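PDB 7C6O: cobalamin biosynthesis protein CobN from Mycobacterium tuberculosis, which probably serves as the large, catalytic subunit of the cobaltochelatase that inserts cobalt into the corrin ring during cobalamin biosynthesis. Local coordinates for residues Cys690-His702 and Ala1121-His1135. Sequence-based numbering, arbitrary orientation.
Sequences CEIKDVQIRDGLH and ARVVNPRWMAAMRRH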
ATOM      1  N   CYS A 690     -33.382  -8.663  -0.361  1.00 20.07           N
ATOM      2  CA  CYS A 690     -32.992  -7.638  -1.321  1.00 21.88           C
ATOM      3  C   CYS A 690     -31.480  -7.458  -1.353  1.00 20.65           C
ATOM      4  O   CYS A 690     -30.883  -7.355  -2.431  1.00 21.69           O
ATOM      5  CB  CYS A 690     -33.683  -6.317  -0.980  1.00 22.56           C
ATOM      6  SG  CYS A 690     -33.268  -4.941  -2.080  1.00 26.29           S
ATOM      7  N   GLU A 691     -30.839  -7.445  -0.185  1.00 17.66           N
ATOM      8  CA  GLU A 691     -29.413  -7.138  -0.136  1.00 18.93           C
ATOM      9  C   GLU A 691     -28.561  -8.296  -0.653  1.00 17.74           C
ATOM     10  O   GLU A 691     -27.566  -8.071  -1.352  1.00 18.83           O
ATOM     11  CB  GLU A 691     -29.016  -6.741   1.287  1.00 23.76           C
ATOM     12  CG  GLU A 691     -29.556  -5.364   1.672  1.00 27.41           C
ATOM     13  CD  GLU A 691     -29.053  -4.865   3.014  1.00 33.70           C
ATOM     14  OE1 GLU A 691     -28.575  -5.688   3.820  1.00 31.15           O
ATOM     15  OE2 GLU A 691     -29.140  -3.642   3.260  1.00 35.79           O
ATOM     16  N   ILE A 692     -28.930  -9.541  -0.341  1.00 17.26           N
ATOM     17  CA  ILE A 692     -28.134 -10.656  -0.852  1.00 18.65           C
ATOM     18  C   ILE A 692     -28.404 -10.916  -2.329  1.00 16.98           C
ATOM     19  O   ILE A 692     -27.558 -11.508  -3.012  1.00 16.59           O
ATOM     20  CB  ILE A 692     -28.359 -11.947  -0.045  1.00 24.60           C
ATOM     21  CG1 ILE A 692     -29.798 -12.441  -0.186  1.00 25.54           C
ATOM     22  CG2 ILE A 692     -27.990 -11.734   1.421  1.00 26.40           C
ATOM     23  CD1 ILE A 692     -30.015 -13.827   0.391  1.00 27.58           C
ATOM     24  N   LYS A 693     -29.561 -10.490  -2.839  1.00 12.65           N
ATOM     25  CA  LYS A 693     -29.844 -10.609  -4.265  1.00 18.08           C
ATOM     26  C   LYS A 693     -29.137  -9.520  -5.062  1.00 18.30           C
ATOM     27  O   LYS A 693     -28.660  -9.772  -6.175  1.00 15.72           O
ATOM     28  CB  LYS A 693     -31.355 -10.546  -4.497  1.00 20.06           C
ATOM     29  CG  LYS A 693     -31.772 -10.402  -5.948  1.00 26.25           C
ATOM     30  CD  LYS A 693     -33.291 -10.389  -6.085  1.00 24.32           C
ATOM     31  CE  LYS A 693     -33.709 -10.385  -7.543  1.00 25.99           C
ATOM     32  NZ  LYS A 693     -35.189 -10.438  -7.692  1.00 26.72           N
ATOM     33  N   ASP A 694     -29.043  -8.318  -4.495  1.00 16.91           N
ATOM     34  CA  ASP A 694     -28.585  -7.137  -5.213  1.00 18.27           C
ATOM     35  C   ASP A 694     -27.075  -6.939  -5.160  1.00 16.70           C
ATOM     36  O   ASP A 694     -26.535  -6.194  -5.986  1.00 19.78           O
ATOM     37  CB  ASP A 694     -29.280  -5.894  -4.643  1.00 18.23           C
ATOM     38  CG  ASP A 694     -29.152  -4.683  -5.542  1.00 20.35           C
ATOM     39  OD1 ASP A 694     -29.456  -4.802  -6.748  1.00 22.59           O
ATOM     40  OD2 ASP A 694     -28.765  -3.608  -5.037  1.00 20.76           O
ATOM     41  N   VAL A 695     -26.384  -7.585  -4.222  1.00 12.63           N
ATOM     42  CA  VAL A 695     -24.961  -7.329  -4.031  1.00 14.65           C
ATOM     43  C   VAL A 695     -24.173  -7.771  -5.260  1.00 17.04           C
ATOM     44  O   VAL A 695     -24.518  -8.755  -5.931  1.00 16.43           O
ATOM     45  CB  VAL A 695     -24.462  -8.032  -2.757  1.00 18.18           C
ATOM     46  CG1 VAL A 695     -24.517  -9.548  -2.914  1.00 16.95           C
ATOM     47  CG2 VAL A 695     -23.052  -7.567  -2.402  1.00 19.49           C
ATOM     48  N   GLN A 696     -23.118  -7.025  -5.578  1.00 16.14           N
ATOM     49  CA  GLN A 696     -22.225  -7.402  -6.665  1.00 17.73           C
ATOM     50  C   GLN A 696     -21.246  -8.467  -6.187  1.00 13.07           C
ATOM     51  O   GLN A 696     -20.651  -8.338  -5.113  1.00 14.86           O
ATOM     52  CB  GLN A 696     -21.462  -6.179  -7.177  1.00 22.27           C
ATOM     53  CG  GLN A 696     -22.332  -5.141  -7.865  1.00 20.66           C
ATOM     54  CD  GLN A 696     -22.808  -5.597  -9.231  0.73 20.23           C
ATOM     55  OE1 GLN A 696     -23.887  -5.215  -9.685  0.33 22.11           O
ATOM     56  NE2 GLN A 696     -21.999  -6.411  -9.895  0.52 21.58           N
ATOM     57  N   ILE A 697     -21.083  -9.521  -6.985  1.00 12.30           N
ATOM     58  CA  ILE A 697     -20.091 -10.555  -6.726  1.00 13.82           C
ATOM     59  C   ILE A 697     -19.300 -10.774  -8.006  1.00 14.29           C
ATOM     60  O   ILE A 697     -19.718 -10.380  -9.097  1.00 15.07           O
ATOM     61  CB  ILE A 697     -20.715 -11.886  -6.255  1.00 13.04           C
ATOM     62  CG1 ILE A 697     -21.614 -12.462  -7.350  1.00 14.33           C
ATOM     63  CG2 ILE A 697     -21.493 -11.692  -4.961  1.00 12.65           C
ATOM     64  CD1 ILE A 697     -22.149 -13.846  -7.038  1.00 18.28           C
ATOM     65  N   ARG A 698     -18.137 -11.402  -7.873  0.46 10.51           N
ATOM     66  CA  ARG A 698     -17.345 -11.661  -9.064  0.60 12.59           C
ATOM     67  C   ARG A 698     -17.992 -12.758  -9.900  0.46  9.26           C
ATOM     68  O   ARG A 698     -18.566 -13.714  -9.371  0.46  9.19           O
ATOM     69  CB  ARG A 698     -15.906 -12.024  -8.701  0.60 14.77           C
ATOM     70  CG  ARG A 698     -15.710 -13.314  -7.939  0.60 14.32           C
ATOM     71  CD  ARG A 698     -14.227 -13.466  -7.634  0.60 16.77           C
ATOM     72  NE  ARG A 698     -13.905 -14.615  -6.793  0.60 19.99           N
ATOM     73  CZ  ARG A 698     -14.073 -14.640  -5.475  0.60 21.63           C
ATOM     74  NH1 ARG A 698     -14.587 -13.587  -4.854  0.60 19.92           N
ATOM     75  NH2 ARG A 698     -13.735 -15.720  -4.780  0.60 23.48           N
ATOM     76  N   ASP A 699     -17.917 -12.590 -11.216  1.00 12.34           N
ATOM     77  CA  ASP A 699     -18.559 -13.445 -12.206  1.00 17.12           C
ATOM     78  C   ASP A 699     -17.512 -14.042 -13.136  1.00 17.72           C
ATOM     79  O   ASP A 699     -17.741 -14.239 -14.333  1.00 20.79           O
ATOM     80  CB  ASP A 699     -19.616 -12.666 -12.982  1.00 20.85           C
ATOM     81  CG  ASP A 699     -20.544 -13.567 -13.765  1.00 25.11           C
ATOM     82  OD1 ASP A 699     -20.950 -14.615 -13.220  1.00 25.51           O
ATOM     83  OD2 ASP A 699     -20.868 -13.225 -14.920  1.00 28.03           O
ATOM     84  N   GLY A 700     -16.348 -14.338 -12.580  1.00 14.06           N
ATOM     85  CA  GLY A 700     -15.195 -14.822 -13.302  1.00 17.06           C
ATOM     86  C   GLY A 700     -13.937 -14.252 -12.687  1.00 16.39           C
ATOM     87  O   GLY A 700     -13.960 -13.662 -11.607  1.00 17.63           O
ATOM     88  N   LEU A 701     -12.820 -14.442 -13.383  1.00 14.93           N
ATOM     89  CA  LEU A 701     -11.541 -13.892 -12.966  1.00 14.72           C
ATOM     90  C   LEU A 701     -10.965 -13.078 -14.112  1.00 16.27           C
ATOM     91  O   LEU A 701     -11.234 -13.353 -15.283  1.00 17.36           O
ATOM     92  CB  LEU A 701     -10.555 -14.992 -12.555  1.00 18.09           C
ATOM     93  CG  LEU A 701     -10.990 -15.887 -11.393  1.00 16.91           C
ATOM     94  CD1 LEU A 701      -9.993 -17.013 -11.182  1.00 18.94           C
ATOM     95  CD2 LEU A 701     -11.144 -15.063 -10.129  1.00 17.77           C
ATOM     96  N   HIS A 702     -10.170 -12.070 -13.772  1.00 17.20           N
ATOM     97  CA  HIS A 702      -9.559 -11.249 -14.804  1.00 16.08           C
ATOM     98  C   HIS A 702      -8.410 -11.999 -15.463  1.00 14.88           C
ATOM     99  O   HIS A 702      -7.658 -12.720 -14.801  1.00 17.16           O
ATOM    100  CB  HIS A 702      -9.050  -9.925 -14.233  1.00 16.75           C
ATOM    101  CG  HIS A 702      -8.449  -9.025 -15.268  1.00 16.04           C
ATOM    102  ND1 HIS A 702      -9.174  -8.531 -16.332  1.00 16.65           N
ATOM    103  CD2 HIS A 702      -7.191  -8.548 -15.417  1.00 17.00           C
ATOM    104  CE1 HIS A 702      -8.391  -7.781 -17.087  1.00 17.43           C
ATOM    105  NE2 HIS A 702      -7.181  -7.776 -16.555  1.00 15.23           N
ATOM    106  N   ALA A1121     -24.746 -15.579  -0.862  1.00  9.83           N
ATOM    107  CA  ALA A1121     -24.628 -14.740  -2.048  1.00 11.09           C
ATOM    108  C   ALA A1121     -23.449 -15.121  -2.934  1.00 11.13           C
ATOM    109  O   ALA A1121     -23.461 -14.795  -4.127  1.00 12.80           O
ATOM    110  CB  ALA A1121     -24.513 -13.262  -1.653  1.00 11.76           C
ATOM    111  N   ARG A1122     -22.440 -15.805  -2.394  1.00 12.17           N
ATOM    112  CA  ARG A1122     -21.242 -16.071  -3.179  1.00 14.95           C
ATOM    113  C   ARG A1122     -20.767 -17.514  -3.045  1.00 13.84           C
ATOM    114  O   ARG A1122     -20.617 -18.209  -4.054  1.00 13.63           O
ATOM    115  CB  ARG A1122     -20.125 -15.101  -2.772  1.00 13.46           C
ATOM    116  CG  ARG A1122     -19.032 -14.914  -3.822  1.00 15.40           C
ATOM    117  CD  ARG A1122     -17.873 -15.870  -3.607  1.00 17.64           C
ATOM    118  NE  ARG A1122     -17.174 -15.612  -2.350  1.00 16.96           N
ATOM    119  CZ  ARG A1122     -16.269 -16.426  -1.819  1.00 17.65           C
ATOM    120  NH1 ARG A1122     -15.954 -17.561  -2.433  1.00 14.94           N
ATOM    121  NH2 ARG A1122     -15.683 -16.110  -0.669  1.00 15.54           N
ATOM    122  N   VAL A1123     -20.543 -17.970  -1.807  1.00 12.07           N
ATOM    123  CA  VAL A1123     -19.818 -19.220  -1.574  1.00 11.09           C
ATOM    124  C   VAL A1123     -20.506 -20.392  -2.269  1.00 11.19           C
ATOM    125  O   VAL A1123     -19.866 -21.164  -2.994  1.00 14.03           O
ATOM    126  CB  VAL A1123     -19.656 -19.477  -0.065  1.00 12.98           C
ATOM    127  CG1 VAL A1123     -19.040 -20.845   0.178  1.00 14.45           C
ATOM    128  CG2 VAL A1123     -18.797 -18.388   0.569  1.00  9.79           C
ATOM    129  N   VAL A1124     -21.809 -20.548  -2.059  1.00 12.76           N
ATOM    130  CA  VAL A1124     -22.562 -21.631  -2.682  1.00 15.12           C
ATOM    131  C   VAL A1124     -23.546 -21.101  -3.725  1.00 16.11           C
ATOM    132  O   VAL A1124     -24.499 -21.791  -4.090  1.00 15.53           O
ATOM    133  CB  VAL A1124     -23.275 -22.501  -1.633  1.00 17.00           C
ATOM    134  CG1 VAL A1124     -22.256 -23.213  -0.757  1.00 17.34           C
ATOM    135  CG2 VAL A1124     -24.219 -21.663  -0.790  1.00 19.41           C
ATOM    136  N   ASN A1125     -23.329 -19.885  -4.204  1.00 13.76           N
ATOM    137  CA  ASN A1125     -24.131 -19.338  -5.289  1.00 13.64           C
ATOM    138  C   ASN A1125     -23.776 -20.064  -6.580  1.00 13.55           C
ATOM    139  O   ASN A1125     -22.616 -20.005  -7.010  1.00 12.63           O
ATOM    140  CB  ASN A1125     -23.874 -17.837  -5.420  1.00 16.21           C
ATOM    141  CG  ASN A1125     -24.831 -17.155  -6.377  1.00 16.32           C
ATOM    142  OD1 ASN A1125     -25.307 -17.756  -7.339  1.00 18.84           O
ATOM    143  ND2 ASN A1125     -25.116 -15.884  -6.116  1.00 13.38           N
ATOM    144  N   PRO A1126     -24.720 -20.752  -7.228  1.00 14.65           N
ATOM    145  CA  PRO A1126     -24.369 -21.495  -8.449  1.00 15.14           C
ATOM    146  C   PRO A1126     -23.782 -20.621  -9.542  1.00 14.54           C
ATOM    147  O   PRO A1126     -22.993 -21.116 -10.357  1.00 16.20           O
ATOM    148  CB  PRO A1126     -25.705 -22.126  -8.876  1.00 17.00           C
ATOM    149  CG  PRO A1126     -26.761 -21.317  -8.186  1.00 17.91           C
ATOM    150  CD  PRO A1126     -26.147 -20.877  -6.890  1.00 16.88           C
ATOM    151  N   ARG A1127     -24.124 -19.329  -9.577  1.00 13.94           N
ATOM    152  CA  ARG A1127     -23.541 -18.440 -10.577  1.00 13.84           C
ATOM    153  C   ARG A1127     -22.048 -18.247 -10.341  1.00 17.09           C
ATOM    154  O   ARG A1127     -21.262 -18.220 -11.296  1.00 17.20           O
ATOM    155  CB  ARG A1127     -24.263 -17.090 -10.572  1.00 17.33           C
ATOM    156  CG  ARG A1127     -25.669 -17.129 -11.154  1.00 22.61           C
ATOM    157  CD  ARG A1127     -26.312 -15.748 -11.130  1.00 25.21           C
ATOM    158  NE  ARG A1127     -25.410 -14.722 -11.645  0.82 29.73           N
ATOM    159  CZ  ARG A1127     -25.213 -14.476 -12.938  0.49 31.12           C
ATOM    160  NH1 ARG A1127     -25.855 -15.185 -13.857  0.63 30.43           N
ATOM    161  NH2 ARG A1127     -24.372 -13.523 -13.313  1.00 30.82           N
ATOM    162  N   TRP A1128     -21.638 -18.113  -9.077  1.00 14.44           N
ATOM    163  CA  TRP A1128     -20.218 -17.953  -8.781  1.00 13.02           C
ATOM    164  C   TRP A1128     -19.458 -19.257  -8.984  1.00 13.58           C
ATOM    165  O   TRP A1128     -18.342 -19.253  -9.515  1.00 15.26           O
ATOM    166  CB  TRP A1128     -20.018 -17.446  -7.354  1.00 11.55           C
ATOM    167  CG  TRP A1128     -18.569 -17.282  -7.012  1.00 11.23           C
ATOM    168  CD1 TRP A1128     -17.767 -16.225  -7.331  1.00 14.45           C
ATOM    169  CD2 TRP A1128     -17.741 -18.220  -6.316  1.00 12.80           C
ATOM    170  NE1 TRP A1128     -16.492 -16.441  -6.869  1.00 13.82           N
ATOM    171  CE2 TRP A1128     -16.450 -17.658  -6.239  1.00 16.29           C
ATOM    172  CE3 TRP A1128     -17.966 -19.477  -5.748  1.00 12.16           C
ATOM    173  CZ2 TRP A1128     -15.389 -18.309  -5.614  1.00 16.76           C
ATOM    174  CZ3 TRP A1128     -16.911 -20.120  -5.123  1.00 15.37           C
ATOM    175  CH2 TRP A1128     -15.639 -19.537  -5.064  1.00 16.19           C
ATOM    176  N   MET A1129     -20.037 -20.383  -8.555  1.00 14.60           N
ATOM    177  CA  MET A1129     -19.363 -21.662  -8.750  1.00 17.04           C
ATOM    178  C   MET A1129     -19.180 -21.964 -10.232  1.00 14.79           C
ATOM    179  O   MET A1129     -18.117 -22.436 -10.649  1.00 14.11           O
ATOM    180  CB  MET A1129     -20.136 -22.783  -8.055  1.00 17.20           C
ATOM    181  CG  MET A1129     -20.171 -22.652  -6.542  1.00 17.07           C
ATOM    182  SD  MET A1129     -20.806 -24.118  -5.704  1.00 18.85           S
ATOM    183  CE  MET A1129     -19.546 -25.319  -6.139  1.00 20.95           C
ATOM    184  N   ALA A1130     -20.201 -21.684 -11.047  1.00 15.94           N
ATOM    185  CA  ALA A1130     -20.075 -21.904 -12.484  1.00 16.64           C
ATOM    186  C   ALA A1130     -19.033 -20.972 -13.092  1.00 18.55           C
ATOM    187  O   ALA A1130     -18.300 -21.365 -14.008  1.00 15.62           O
ATOM    188  CB  ALA A1130     -21.432 -21.721 -13.163  1.00 14.88           C
ATOM    189  N   ALA A1131     -18.945 -19.739 -12.584  1.00 17.13           N
ATOM    190  CA  ALA A1131     -17.937 -18.802 -13.070  1.00 17.47           C
ATOM    191  C   ALA A1131     -16.526 -19.302 -12.784  1.00 16.55           C
ATOM    192  O   ALA A1131     -15.634 -19.186 -13.633  1.00 15.66           O
ATOM    193  CB  ALA A1131     -18.152 -17.423 -12.442  1.00 15.52           C
ATOM    194  N   MET A1132     -16.296 -19.852 -11.589  1.00 15.30           N
ATOM    195  CA  MET A1132     -14.970 -20.382 -11.288  1.00 15.91           C
ATOM    196  C   MET A1132     -14.654 -21.611 -12.130  1.00 17.34           C
ATOM    197  O   MET A1132     -13.490 -21.832 -12.487  1.00 15.43           O
ATOM    198  CB  MET A1132     -14.854 -20.707  -9.798  1.00 14.52           C
ATOM    199  CG  MET A1132     -15.050 -19.510  -8.873  1.00 15.83           C
ATOM    200  SD  MET A1132     -13.827 -18.195  -9.106  1.00 15.47           S
ATOM    201  CE  MET A1132     -14.733 -17.030 -10.128  1.00 14.96           C
ATOM    202  N   ARG A1133     -15.666 -22.410 -12.473  1.00 12.59           N
ATOM    203  CA  ARG A1133     -15.432 -23.562 -13.334  1.00 13.36           C
ATOM    204  C   ARG A1133     -15.108 -23.166 -14.766  1.00 18.70           C
ATOM    205  O   ARG A1133     -14.761 -24.041 -15.568  1.00 20.21           O
ATOM    206  CB  ARG A1133     -16.642 -24.500 -13.309  1.00 17.87           C
ATOM    207  CG  ARG A1133     -16.774 -25.277 -12.010  1.00 17.40           C
ATOM    208  CD  ARG A1133     -17.715 -26.457 -12.160  1.00 20.95           C
ATOM    209  NE  ARG A1133     -19.083 -26.032 -12.436  1.00 25.08           N
ATOM    210  CZ  ARG A1133     -19.995 -25.797 -11.498  1.00 24.41           C
ATOM    211  NH1 ARG A1133     -19.686 -25.948 -10.217  1.00 23.88           N
ATOM    212  NH2 ARG A1133     -21.215 -25.414 -11.842  1.00 25.91           N
ATOM    213  N   ARG A1134     -15.211 -21.886 -15.109  1.00 18.36           N
ATOM    214  CA  ARG A1134     -14.716 -21.388 -16.384  1.00 17.93           C
ATOM    215  C   ARG A1134     -13.245 -21.002 -16.330  1.00 18.08           C
ATOM    216  O   ARG A1134     -12.695 -20.576 -17.350  1.00 19.42           O
ATOM    217  CB  ARG A1134     -15.535 -20.177 -16.845  1.00 20.09           C
ATOM    218  CG  ARG A1134     -17.002 -20.468 -17.092  1.00 20.40           C
ATOM    219  CD  ARG A1134     -17.661 -19.334 -17.853  1.00 23.79           C
ATOM    220  NE  ARG A1134     -17.627 -18.078 -17.112  1.00 24.58           N
ATOM    221  CZ  ARG A1134     -18.597 -17.666 -16.301  1.00 27.06           C
ATOM    222  NH1 ARG A1134     -19.678 -18.415 -16.124  1.00 26.35           N
ATOM    223  NH2 ARG A1134     -18.484 -16.507 -15.668  1.00 23.33           N
ATOM    224  N   HIS A1135     -12.592 -21.145 -15.174  1.00 16.26           N
ATOM    225  CA  HIS A1135     -11.230 -20.646 -15.017  1.00 16.18           C
ATOM    226  C   HIS A1135     -10.270 -21.708 -14.490  1.00 14.08           C
ATOM    227  O   HIS A1135      -9.241 -21.361 -13.900  1.00 14.42           O
ATOM    228  CB  HIS A1135     -11.223 -19.407 -14.118  1.00 16.17           C
ATOM    229  CG  HIS A1135     -11.825 -18.202 -14.771  1.00 15.49           C
ATOM    230  ND1 HIS A1135     -11.115 -17.390 -15.631  1.00 15.60           N
ATOM    231  CD2 HIS A1135     -13.077 -17.688 -14.716  1.00 17.78           C
ATOM    232  CE1 HIS A1135     -11.901 -16.421 -16.068  1.00 17.37           C
ATOM    233  NE2 HIS A1135     -13.096 -16.578 -15.527  1.00 15.58           N
TER
HETATM  234  O   HOH W   1     -21.714 -17.606 -13.988  1.00 27.03           O
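R698 and W1128 meet where strand 696-698 runs beside helix 1126-1132, the two directions only 26° apart, and they illustrate how an arginine can pack against an indole without a bond between them. R698 CG lies between the backbone N and the carbonyl carbon (chi1 65°) and the chain is extended from there to NE, which lays it alongside W1128. The guanidinium stands nearly perpendicular to the ring, with W1128 NE1 over one of its faces; R698 NE and W1128 NE1, 3.2 Å apart, are both donors. The opposite faces of the indole are covered by R1122 CD and M1132 CG. R698 NH2 lies 3.7 Å from R1122 NH1, and both arginines form salt bridges with D1070, which probably offsets their charge; D1067 is a further partner of R1122.

Charge pairing around D699 is looser. Its OD1 forms a salt bridge with R1127 NH2 at 3.6 Å, well out of the guanidinium plane, and a long one with R1134. One water donates to D699 OD1 and R1127 O and accepts from R1134 NH1.

A1121 O accepts a hydrogen bond from N1125 ND2, while N1125 OD1 caps helix 1126-1132 through R1127 N.

Apolar contacts run along the rest. A1121 CB meets V695 CG1 (3.9 Å) and I692 CB at one end; next, I697 CD1 reaches W1128 CB. Beyond R698, A1131 CB packs on the D699-G700 peptide, where G700 N is buried without a partner. Finally, L701 CB makes a CH-pi contact over the H1135 ring face.

Helices 1111-1123 and 1126-1132, joined by a short turn in which N1125 is the N-cap of the second, thus pack against the two-stranded antiparallel ribbon of 617-619 and 696-698 and the loop that follows it, joining parts of the CobN/magnesium chelatase family region more than 400 residues apart in sequence.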